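Local coordinates for protein putative adenosine kinase (Schistosoma mansoni, PDB 3VAS) that probably catalyses the ATP-dependent phosphorylation of adenosine at its 5'-hydroxyl to give AMP, as a member of the ribokinase (pfkB) family, at residues D36-A41 with K75-A80; T138-V143 with V153-A158; I313-A318 with Y349-S354. All blocks are in the same frame, centred on the assembly; numbering follows the deposited sequence.

Contact 1 of 3, residues D36-A41 with K75-A80. With ADN (adenosine), chain C.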
loop_
_atom_site.group_PDB
_atom_site.type_symbol
_atom_site.label_atom_id
_atom_site.label_comp_id
_atom_site.label_asym_id
_atom_site.label_seq_id
_atom_site.Cartn_x
_atom_site.Cartn_y
_atom_site.Cartn_z
ATOM N N ASP A 36 -5.978 10.347 6.857
ATOM C CA ASP A 36 -7.304 9.946 6.392
ATOM C C ASP A 36 -8.391 10.748 7.099
ATOM O O ASP A 36 -8.389 10.882 8.324
ATOM C CB ASP A 36 -7.541 8.448 6.602
ATOM C CG ASP A 36 -6.738 7.584 5.638
ATOM O OD1 ASP A 36 -6.116 8.146 4.707
ATOM O OD2 ASP A 36 -6.743 6.341 5.804
ATOM N N ILE A 37 -9.317 11.291 6.319
ATOM C CA ILE A 37 -10.461 11.986 6.881
ATOM C C ILE A 37 -11.728 11.226 6.500
ATOM O O ILE A 37 -12.238 11.360 5.391
ATOM C CB ILE A 37 -10.526 13.440 6.400
ATOM C CG1 ILE A 37 -9.169 14.120 6.610
ATOM C CG2 ILE A 37 -11.645 14.196 7.113
ATOM C CD1 ILE A 37 -9.156 15.589 6.227
ATOM N N ILE A 38 -12.223 10.422 7.436
ATOM C CA ILE A 38 -13.309 9.492 7.166
ATOM C C ILE A 38 -14.660 10.082 7.538
ATOM O O ILE A 38 -14.895 10.458 8.689
ATOM C CB ILE A 38 -13.095 8.170 7.923
ATOM C CG1 ILE A 38 -11.677 7.649 7.664
ATOM C CG2 ILE A 38 -14.148 7.143 7.522
ATOM C CD1 ILE A 38 -11.307 6.447 8.500
ATOM N N VAL A 39 -15.550 10.152 6.555
ATOM C CA VAL A 39 -16.835 10.815 6.728
ATOM C C VAL A 39 -17.967 9.966 6.165
ATOM O O VAL A 39 -17.805 9.309 5.138
ATOM C CB VAL A 39 -16.832 12.213 6.046
ATOM C CG1 VAL A 39 -16.210 12.143 4.656
ATOM C CG2 VAL A 39 -18.234 12.807 5.982
ATOM N N ASP A 40 -19.100 9.956 6.862
ATOM C CA ASP A 40 -20.331 9.412 6.307
ATOM C C ASP A 40 -20.858 10.381 5.254
ATOM O O ASP A 40 -21.398 11.441 5.581
ATOM C CB ASP A 40 -21.373 9.191 7.403
ATOM C CG ASP A 40 -21.019 8.035 8.321
ATOM O OD1 ASP A 40 -20.313 7.107 7.866
ATOM O OD2 ASP A 40 -21.448 8.052 9.495
ATOM N N ALA A 41 -20.688 10.014 3.988
ATOM C CA ALA A 41 -21.008 10.909 2.883
ATOM C C ALA A 41 -22.449 10.769 2.409
ATOM O O ALA A 41 -23.018 9.675 2.417
ATOM C CB ALA A 41 -20.050 10.674 1.726
ATOM N N LYS A 75 -19.138 13.941 13.112
ATOM C CA LYS A 75 -18.695 12.549 13.187
ATOM C C LYS A 75 -17.469 12.239 12.323
ATOM O O LYS A 75 -17.280 11.098 11.893
ATOM C CB LYS A 75 -19.839 11.597 12.812
ATOM C CG LYS A 75 -20.919 11.438 13.867
ATOM C CD LYS A 75 -20.520 10.407 14.908
ATOM C CE LYS A 75 -21.718 9.977 15.743
ATOM N NZ LYS A 75 -22.338 11.124 16.466
ATOM N N LEU A 76 -16.640 13.245 12.065
ATOM C CA LEU A 76 -15.425 13.027 11.291
ATOM C C LEU A 76 -14.424 12.179 12.070
ATOM O O LEU A 76 -14.195 12.407 13.256
ATOM C CB LEU A 76 -14.784 14.359 10.894
ATOM C CG LEU A 76 -15.460 15.169 9.788
ATOM C CD1 LEU A 76 -14.763 16.508 9.607
ATOM C CD2 LEU A 76 -15.462 14.394 8.486
ATOM N N ASN A 77 -13.831 11.199 11.398
ATOM C CA ASN A 77 -12.781 10.388 11.998
ATOM C C ASN A 77 -11.435 10.691 11.349
ATOM O O ASN A 77 -11.243 10.461 10.160
ATOM C CB ASN A 77 -13.115 8.896 11.884
ATOM C CG ASN A 77 -12.074 8.004 12.551
ATOM O OD1 ASN A 77 -11.254 8.464 13.348
ATOM N ND2 ASN A 77 -12.113 6.715 12.231
ATOM N N TYR A 78 -10.510 11.221 12.141
ATOM C CA TYR A 78 -9.171 11.529 11.665
ATOM C C TYR A 78 -8.242 10.408 12.087
ATOM O O TYR A 78 -8.187 10.057 13.265
ATOM C CB TYR A 78 -8.677 12.845 12.268
ATOM C CG TYR A 78 -9.536 14.048 11.948
ATOM C CD1 TYR A 78 -9.395 14.723 10.745
ATOM C CD2 TYR A 78 -10.473 14.518 12.858
ATOM C CE1 TYR A 78 -10.173 15.835 10.451
ATOM C CE2 TYR A 78 -11.259 15.623 12.574
ATOM C CZ TYR A 78 -11.102 16.279 11.368
ATOM O OH TYR A 78 -11.876 17.378 11.077
ATOM N N ILE A 79 -7.513 9.840 11.134
ATOM C CA ILE A 79 -6.625 8.728 11.449
ATOM C C ILE A 79 -5.484 8.652 10.440
ATOM O O ILE A 79 -5.686 8.898 9.252
ATOM C CB ILE A 79 -7.407 7.385 11.538
ATOM C CG1 ILE A 79 -6.499 6.243 11.995
ATOM C CG2 ILE A 79 -8.077 7.048 10.216
ATOM C CD1 ILE A 79 -7.264 4.960 12.336
ATOM N N ALA A 80 -4.283 8.345 10.923
ATOM C CA ALA A 80 -3.112 8.238 10.060
ATOM C C ALA A 80 -3.334 7.231 8.937
ATOM O O ALA A 80 -3.851 6.135 9.162
ATOM C CB ALA A 80 -1.884 7.862 10.876
HETATM O "O5'" ADN C . -5.625 1.426 1.189
HETATM C "C5'" ADN C . -6.290 2.500 1.851
HETATM C "C4'" ADN C . -5.331 3.619 2.179
HETATM O "O4'" ADN C . -4.808 4.181 0.966
HETATM C "C3'" ADN C . -5.910 4.802 2.965
HETATM O "O3'" ADN C . -5.424 4.768 4.308
HETATM C "C2'" ADN C . -5.342 6.049 2.249
HETATM O "O2'" ADN C . -4.731 6.990 3.103
HETATM C "C1'" ADN C . -4.329 5.456 1.267
HETATM N N9 ADN C . -4.160 6.221 0.032
HETATM C C8 ADN C . -5.115 6.735 -0.721
HETATM N N7 ADN C . -4.465 7.443 -1.836
HETATM C C5 ADN C . -3.052 7.313 -1.679
HETATM C C6 ADN C . -1.981 7.783 -2.433
HETATM N N6 ADN C . -2.225 8.562 -3.617
HETATM N N1 ADN C . -0.681 7.505 -2.032
HETATM C C2 ADN C . -0.443 6.763 -0.902
HETATM N N3 ADN C . -1.497 6.296 -0.161
HETATM C C4 ADN C . -2.821 6.591 -0.574
HETATM O O HOH W 1 -6.477 5.094 8.178
HETATM O O HOH W 2 -18.896 11.605 9.341
#
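Strands 36-40 and 77-80 form an antiparallel ladder in the lid region of a ribokinase-type fold, and it carries the aspartate that holds the ribose of adenosine. Asp36 pairs with Ile79: its N donates to Ile79 O at 2.8 Å, and Ile79 N returns a bond to Asp36 O. The Ile38-Asn77 pair repeats this two residues on, with Ile38 N to Asn77 O almost straight at 175°. Asp36 CG stands beside its own backbone N (chi1 -72°), which directs the carboxylate from the sheet face toward the ribose. There the two oxygens divide the diol: OD1 accepts from adenosine O2', at a modelled distance so short that its exact length is doubtful, and OD2 from adenosine O3' at 2.5 Å. OD2 also takes a bond from a water that donates to Ala80 O, tying the carboxylate to the partner strand. On the same face, Ile38 CD1 meets Ile79 CG2 at 3.7 Å, while Asn77 runs alongside Ile38. On the other face Ile37 CG2 approaches the Tyr78 ring obliquely, 4.0 Å from CE1. Where the ladder ends, Leu76 CD2 presses on Val39 CB at 3.5 Å, and helix 65-70 packs against Ile37 and Val39. Asn32 and Asp320 also bind the nucleoside. A carboxylate gripping both ribose hydroxyls from a lid strand is characteristic of the nucleoside site in adenosine kinases.

Contact 2 of 3, residues T138-V143 with V153-A158. With ADN (adenosine), chain C.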
loop_
_atom_site.group_PDB
_atom_site.type_symbol
_atom_site.label_atom_id
_atom_site.label_comp_id
_atom_site.label_asym_id
_atom_site.label_seq_id
_atom_site.Cartn_x
_atom_site.Cartn_y
_atom_site.Cartn_z
ATOM N N THR A 138 0.787 18.686 5.163
ATOM C CA THR A 138 0.742 17.234 5.091
ATOM C C THR A 138 -0.445 16.796 4.233
ATOM O O THR A 138 -1.540 17.346 4.355
ATOM C CB THR A 138 0.619 16.617 6.500
ATOM O OG1 THR A 138 1.793 16.930 7.262
ATOM C CG2 THR A 138 0.458 15.105 6.419
ATOM N N GLY A 139 -0.217 15.828 3.352
ATOM C CA GLY A 139 -1.267 15.332 2.482
ATOM C C GLY A 139 -2.440 14.739 3.246
ATOM O O GLY A 139 -2.320 14.385 4.420
ATOM N N LYS A 140 -3.577 14.628 2.573
ATOM C CA LYS A 140 -4.794 14.140 3.201
ATOM C C LYS A 140 -5.640 13.352 2.205
ATOM O O LYS A 140 -5.578 13.590 0.993
ATOM C CB LYS A 140 -5.602 15.313 3.753
ATOM C CG LYS A 140 -5.823 16.419 2.732
ATOM C CD LYS A 140 -6.545 17.616 3.335
ATOM C CE LYS A 140 -6.565 18.786 2.364
ATOM N NZ LYS A 140 -7.224 19.988 2.955
ATOM N N VAL A 141 -6.433 12.420 2.726
ATOM C CA VAL A 141 -7.347 11.638 1.905
ATOM C C VAL A 141 -8.772 11.830 2.404
ATOM O O VAL A 141 -9.066 11.601 3.574
ATOM C CB VAL A 141 -7.012 10.131 1.945
ATOM C CG1 VAL A 141 -7.929 9.358 1.000
ATOM C CG2 VAL A 141 -5.549 9.892 1.587
ATOM N N ALA A 142 -9.661 12.275 1.526
ATOM C CA ALA A 142 -11.066 12.303 1.881
ATOM C C ALA A 142 -11.596 10.903 1.641
ATOM O O ALA A 142 -11.618 10.434 0.503
ATOM C CB ALA A 142 -11.820 13.318 1.042
ATOM N N VAL A 143 -11.989 10.223 2.716
ATOM C CA VAL A 143 -12.538 8.876 2.595
ATOM C C VAL A 143 -14.047 8.933 2.789
ATOM O O VAL A 143 -14.537 9.095 3.907
ATOM C CB VAL A 143 -11.897 7.901 3.598
ATOM C CG1 VAL A 143 -12.381 6.475 3.348
ATOM C CG2 VAL A 143 -10.379 7.974 3.504
ATOM N N VAL A 153 -10.647 10.501 -2.250
ATOM C CA VAL A 153 -10.046 11.593 -3.008
ATOM C C VAL A 153 -8.799 12.076 -2.276
ATOM O O VAL A 153 -8.880 12.591 -1.159
ATOM C CB VAL A 153 -11.024 12.763 -3.216
ATOM C CG1 VAL A 153 -10.400 13.823 -4.132
ATOM C CG2 VAL A 153 -12.336 12.255 -3.797
ATOM N N THR A 154 -7.646 11.905 -2.912
ATOM C CA THR A 154 -6.369 12.155 -2.262
ATOM C C THR A 154 -5.713 13.464 -2.688
ATOM O O THR A 154 -5.532 13.718 -3.876
ATOM C CB THR A 154 -5.383 11.013 -2.547
ATOM O OG1 THR A 154 -5.923 9.791 -2.036
ATOM C CG2 THR A 154 -4.040 11.287 -1.888
ATOM N N TYR A 155 -5.371 14.290 -1.704
ATOM C CA TYR A 155 -4.539 15.468 -1.931
ATOM C C TYR A 155 -3.152 15.179 -1.366
ATOM O O TYR A 155 -2.956 15.178 -0.152
ATOM C CB TYR A 155 -5.135 16.708 -1.257
ATOM C CG TYR A 155 -4.355 17.976 -1.551
ATOM C CD1 TYR A 155 -4.434 18.585 -2.797
ATOM C CD2 TYR A 155 -3.531 18.553 -0.591
ATOM C CE1 TYR A 155 -3.718 19.732 -3.083
ATOM C CE2 TYR A 155 -2.808 19.707 -0.868
ATOM C CZ TYR A 155 -2.910 20.291 -2.116
ATOM O OH TYR A 155 -2.203 21.436 -2.409
ATOM N N LEU A 156 -2.203 14.910 -2.251
ATOM C CA LEU A 156 -0.886 14.434 -1.843
ATOM C C LEU A 156 -0.107 15.436 -0.995
ATOM O O LEU A 156 0.614 15.039 -0.078
ATOM C CB LEU A 156 -0.069 14.006 -3.061
ATOM C CG LEU A 156 -0.516 12.671 -3.670
ATOM C CD1 LEU A 156 0.240 12.372 -4.960
ATOM C CD2 LEU A 156 -0.329 11.550 -2.665
ATOM N N GLY A 157 -0.257 16.724 -1.303
ATOM C CA GLY A 157 0.365 17.786 -0.526
ATOM C C GLY A 157 1.856 17.601 -0.307
ATOM O O GLY A 157 2.617 17.412 -1.259
ATOM N N ALA A 158 2.266 17.619 0.959
ATOM C CA ALA A 158 3.680 17.530 1.320
ATOM C C ALA A 158 4.382 16.275 0.792
ATOM O O ALA A 158 5.584 16.310 0.518
ATOM C CB ALA A 158 3.842 17.630 2.827
HETATM O "O5'" ADN C . -5.625 1.426 1.189
HETATM C "C5'" ADN C . -6.290 2.500 1.851
HETATM C "C4'" ADN C . -5.331 3.619 2.179
HETATM O "O4'" ADN C . -4.808 4.181 0.966
HETATM C "C3'" ADN C . -5.910 4.802 2.965
HETATM O "O3'" ADN C . -5.424 4.768 4.308
HETATM C "C2'" ADN C . -5.342 6.049 2.249
HETATM O "O2'" ADN C . -4.731 6.990 3.103
HETATM C "C1'" ADN C . -4.329 5.456 1.267
HETATM N N9 ADN C . -4.160 6.221 0.032
HETATM C C8 ADN C . -5.115 6.735 -0.721
HETATM N N7 ADN C . -4.465 7.443 -1.836
HETATM C C5 ADN C . -3.052 7.313 -1.679
HETATM C C6 ADN C . -1.981 7.783 -2.433
HETATM N N6 ADN C . -2.225 8.562 -3.617
HETATM N N1 ADN C . -0.681 7.505 -2.032
HETATM C C2 ADN C . -0.443 6.763 -0.902
HETATM N N3 ADN C . -1.497 6.296 -0.161
HETATM C C4 ADN C . -2.821 6.591 -0.574
#
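Lys140 O accepts the backbone N-H of Tyr155 at 2.8 Å, and Lys140 N answers with a bond to Tyr155 O, closing one hydrogen-bonded pair of the antiparallel hairpin made by strands 138-145 and 150-157. Ala142 and Val153 close the next, with Ala142 N to Val153 O also 2.8 Å. Between them, the non-hydrogen-bonded pair Val141-Thr154 sends both side chains toward adenosine. Thr154 OG1 lies beside its own backbone N (chi1 -61°) and ends 2.8 Å from N7 of the base, while its CG2 lies 3.7 Å from the exocyclic N6. Val141 CG2 touches Thr154 OG1 and also comes to 3.4 Å from adenosine O2', so one methyl fills the angle between the threonine hydroxyl and the ribose. Further along the strand, Leu156 CD2 reaches N6 from the same side of the hairpin. The opposite face bears Lys140 and Tyr155, where Lys140 CG meets Tyr155 CB at 4.1 Å and Tyr67 of helix 65-70 lies against both. Toward the hairpin's open end, Gly139 CA comes within 3.2 Å of Leu156 O in a CA-H...O contact, and Thr138 OG1 is bonded to Asp110 and Gly108. The hairpin thus offers the nucleoside a largely apolar wall with a single hydroxyl set close to N7, a mix that suits a purine and probably helps to place its imidazole edge.

Contact 3 of 3, residues I313-A318 with Y349-S354. With ADN (adenosine), chain C.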
loop_
_atom_site.group_PDB
_atom_site.type_symbol
_atom_site.label_atom_id
_atom_site.label_comp_id
_atom_site.label_asym_id
_atom_site.label_seq_id
_atom_site.Cartn_x
_atom_site.Cartn_y
_atom_site.Cartn_z
ATOM N N ILE A 313 -17.209 -3.869 9.081
ATOM C CA ILE A 313 -17.214 -2.518 9.631
ATOM C C ILE A 313 -16.667 -1.510 8.623
ATOM O O ILE A 313 -17.344 -0.545 8.274
ATOM C CB ILE A 313 -16.393 -2.429 10.933
ATOM C CG1 ILE A 313 -17.040 -3.280 12.030
ATOM C CG2 ILE A 313 -16.255 -0.978 11.384
ATOM C CD1 ILE A 313 -18.430 -2.824 12.425
ATOM N N ASP A 314 -15.441 -1.743 8.160
ATOM C CA ASP A 314 -14.795 -0.864 7.186
ATOM C C ASP A 314 -13.652 -1.590 6.475
ATOM O O ASP A 314 -12.623 -1.893 7.081
ATOM C CB ASP A 314 -14.281 0.411 7.865
ATOM C CG ASP A 314 -13.757 1.439 6.869
ATOM O OD1 ASP A 314 -14.092 1.334 5.670
ATOM O OD2 ASP A 314 -13.017 2.357 7.287
ATOM N N THR A 315 -13.842 -1.859 5.184
ATOM C CA THR A 315 -12.873 -2.624 4.398
ATOM C C THR A 315 -11.714 -1.773 3.880
ATOM O O THR A 315 -10.781 -2.296 3.268
ATOM C CB THR A 315 -13.540 -3.325 3.195
ATOM O OG1 THR A 315 -14.103 -2.343 2.316
ATOM C CG2 THR A 315 -14.631 -4.276 3.668
ATOM N N ASN A 316 -11.784 -0.467 4.116
ATOM C CA ASN A 316 -10.715 0.439 3.716
ATOM C C ASN A 316 -9.396 0.055 4.381
ATOM O O ASN A 316 -9.301 -0.003 5.607
ATOM C CB ASN A 316 -11.093 1.885 4.052
ATOM C CG ASN A 316 -10.050 2.892 3.586
ATOM O OD1 ASN A 316 -9.873 3.111 2.385
ATOM N ND2 ASN A 316 -9.371 3.529 4.540
ATOM N N GLY A 317 -8.388 -0.232 3.565
ATOM C CA GLY A 317 -7.077 -0.584 4.074
ATOM C C GLY A 317 -6.817 -2.083 4.157
ATOM O O GLY A 317 -5.702 -2.498 4.487
ATOM N N ALA A 318 -7.836 -2.887 3.853
ATOM C CA ALA A 318 -7.735 -4.345 3.918
ATOM C C ALA A 318 -6.595 -4.894 3.063
ATOM O O ALA A 318 -5.889 -5.815 3.476
ATOM C CB ALA A 318 -9.057 -4.990 3.513
ATOM N N TYR A 349 -8.800 -8.568 10.448
ATOM C CA TYR A 349 -8.678 -7.727 11.636
ATOM C C TYR A 349 -9.006 -6.271 11.297
ATOM O O TYR A 349 -9.742 -5.603 12.021
ATOM C CB TYR A 349 -7.266 -7.839 12.213
ATOM C CG TYR A 349 -6.982 -6.913 13.372
ATOM C CD1 TYR A 349 -7.348 -7.253 14.674
ATOM C CD2 TYR A 349 -6.325 -5.704 13.171
ATOM C CE1 TYR A 349 -7.077 -6.402 15.744
ATOM C CE2 TYR A 349 -6.049 -4.847 14.233
ATOM C CZ TYR A 349 -6.430 -5.199 15.514
ATOM O OH TYR A 349 -6.155 -4.343 16.559
ATOM N N ILE A 350 -8.463 -5.793 10.183
ATOM C CA ILE A 350 -8.692 -4.424 9.738
ATOM C C ILE A 350 -10.137 -4.185 9.273
ATOM O O ILE A 350 -10.722 -3.140 9.561
ATOM C CB ILE A 350 -7.678 -4.030 8.643
ATOM C CG1 ILE A 350 -6.303 -3.787 9.275
ATOM C CG2 ILE A 350 -8.143 -2.802 7.877
ATOM C CD1 ILE A 350 -6.317 -2.834 10.472
ATOM N N ILE A 351 -10.707 -5.164 8.572
ATOM C CA ILE A 351 -12.083 -5.088 8.082
ATOM C C ILE A 351 -13.079 -4.874 9.226
ATOM O O ILE A 351 -14.090 -4.186 9.073
ATOM C CB ILE A 351 -12.446 -6.363 7.272
ATOM C CG1 ILE A 351 -11.792 -6.313 5.889
ATOM C CG2 ILE A 351 -13.956 -6.538 7.130
ATOM C CD1 ILE A 351 -11.978 -7.575 5.075
ATOM N N CYS A 352 -12.775 -5.446 10.384
ATOM C CA CYS A 352 -13.662 -5.325 11.535
ATOM C C CYS A 352 -13.363 -4.085 12.382
ATOM O O CYS A 352 -13.873 -3.948 13.495
ATOM C CB CYS A 352 -13.603 -6.597 12.380
ATOM S SG CYS A 352 -14.326 -8.048 11.566
ATOM N N ARG A 353 -12.547 -3.181 11.847
ATOM C CA ARG A 353 -12.190 -1.948 12.549
ATOM C C ARG A 353 -12.299 -0.713 11.640
ATOM O O ARG A 353 -12.169 -0.812 10.418
ATOM C CB ARG A 353 -10.779 -2.059 13.137
ATOM C CG ARG A 353 -10.616 -3.202 14.126
ATOM C CD ARG A 353 -9.172 -3.367 14.573
ATOM N NE ARG A 353 -8.672 -2.211 15.317
ATOM C CZ ARG A 353 -8.779 -2.069 16.635
ATOM N NH1 ARG A 353 -9.372 -3.013 17.359
ATOM N NH2 ARG A 353 -8.292 -0.984 17.231
ATOM N N SER A 354 -12.533 0.448 12.248
ATOM C CA SER A 354 -12.735 1.688 11.501
ATOM C C SER A 354 -11.409 2.341 11.110
ATOM O O SER A 354 -10.609 2.714 11.973
ATOM C CB SER A 354 -13.581 2.670 12.316
ATOM O OG SER A 354 -14.775 2.058 12.781
HETATM O "O5'" ADN C . -5.625 1.426 1.189
HETATM C "C5'" ADN C . -6.290 2.500 1.851
HETATM C "C4'" ADN C . -5.331 3.619 2.179
HETATM O "O4'" ADN C . -4.808 4.181 0.966
HETATM C "C3'" ADN C . -5.910 4.802 2.965
HETATM O "O3'" ADN C . -5.424 4.768 4.308
HETATM C "C2'" ADN C . -5.342 6.049 2.249
HETATM O "O2'" ADN C . -4.731 6.990 3.103
HETATM C "C1'" ADN C . -4.329 5.456 1.267
HETATM N N9 ADN C . -4.160 6.221 0.032
HETATM C C8 ADN C . -5.115 6.735 -0.721
HETATM N N7 ADN C . -4.465 7.443 -1.836
HETATM C C5 ADN C . -3.052 7.313 -1.679
HETATM C C6 ADN C . -1.981 7.783 -2.433
HETATM N N6 ADN C . -2.225 8.562 -3.617
HETATM N N1 ADN C . -0.681 7.505 -2.032
HETATM C C2 ADN C . -0.443 6.763 -0.902
HETATM N N3 ADN C . -1.497 6.296 -0.161
HETATM C C4 ADN C . -2.821 6.591 -0.574
HETATM O O HOH W 3 -10.730 -0.252 8.084
#
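Ile351 O, at the last turn of helix 336-351, receives two backbone N-H groups of the loop 313-318: Asp314 N in a nearly straight bond of 2.9 Å (176°), and Ile313 N in a more bent one of 3.1 Å. The two donors come from opposite faces of the carbonyl plane. Around this clamp the packing is close. Ile351 CG1 lies beside its own backbone N (chi1 -76°) and extends to Ala318 CB at 3.9 Å, with Thr315 CG2 crossing it, while Ile351 CA makes a CA-H...O contact with Asp314 O. Next to it, buried Ile350 puts CG2 under the turn, 3.8 Å from Asn316 O. The other side is looser. Ile313, exposed, lays CG1 against Cys352 O and its CG2 at 3.7 Å from Ser354 OG, and both of these partners also lie at the surface. Between the two sides, Asp314 CB approaches Arg353 O, and a water lies between Asp314 O and Arg353 O. The Asp314 carboxylate is engaged at both oxygens: OD2 accepts from Gly355 N, and OD1 takes a weak bond from Asn316 N. A type II turn, Thr315 to Ala318, then leads through Gly317, the N-cap of helix 318-330; Gly317 CA lies 3.8 Å from adenosine O5'. Two backbone bonds to one helix end, with help from the carboxylate, probably steady the approach to this glycine turn; in ribokinase-family enzymes the equivalent helix start supplies the backbone N-H groups of the anion hole thought to stabilise phosphate transfer.

How the contacts relate
Contacts 1 and 2 share neighbouring strands, 27-40 and 138-145, which run parallel and join where Ile37 N probably bonds to Val141 O and Val143 N to Ile37 O. Contact 2 is mostly buried, whereas contacts 1 and 3 each combine buried residues with exposed ones. Contact 3 lies outside these strands, where a loop meets a helix end, and touches contact 1 through Ser354 O against Ile79 CD1. Adenosine meets all three with different chemistry: charged acceptors for the ribose diol in contact 1, methyl groups and one hydroxyl around the base in contact 2, and a glycine turn near the 5' end in contact 3.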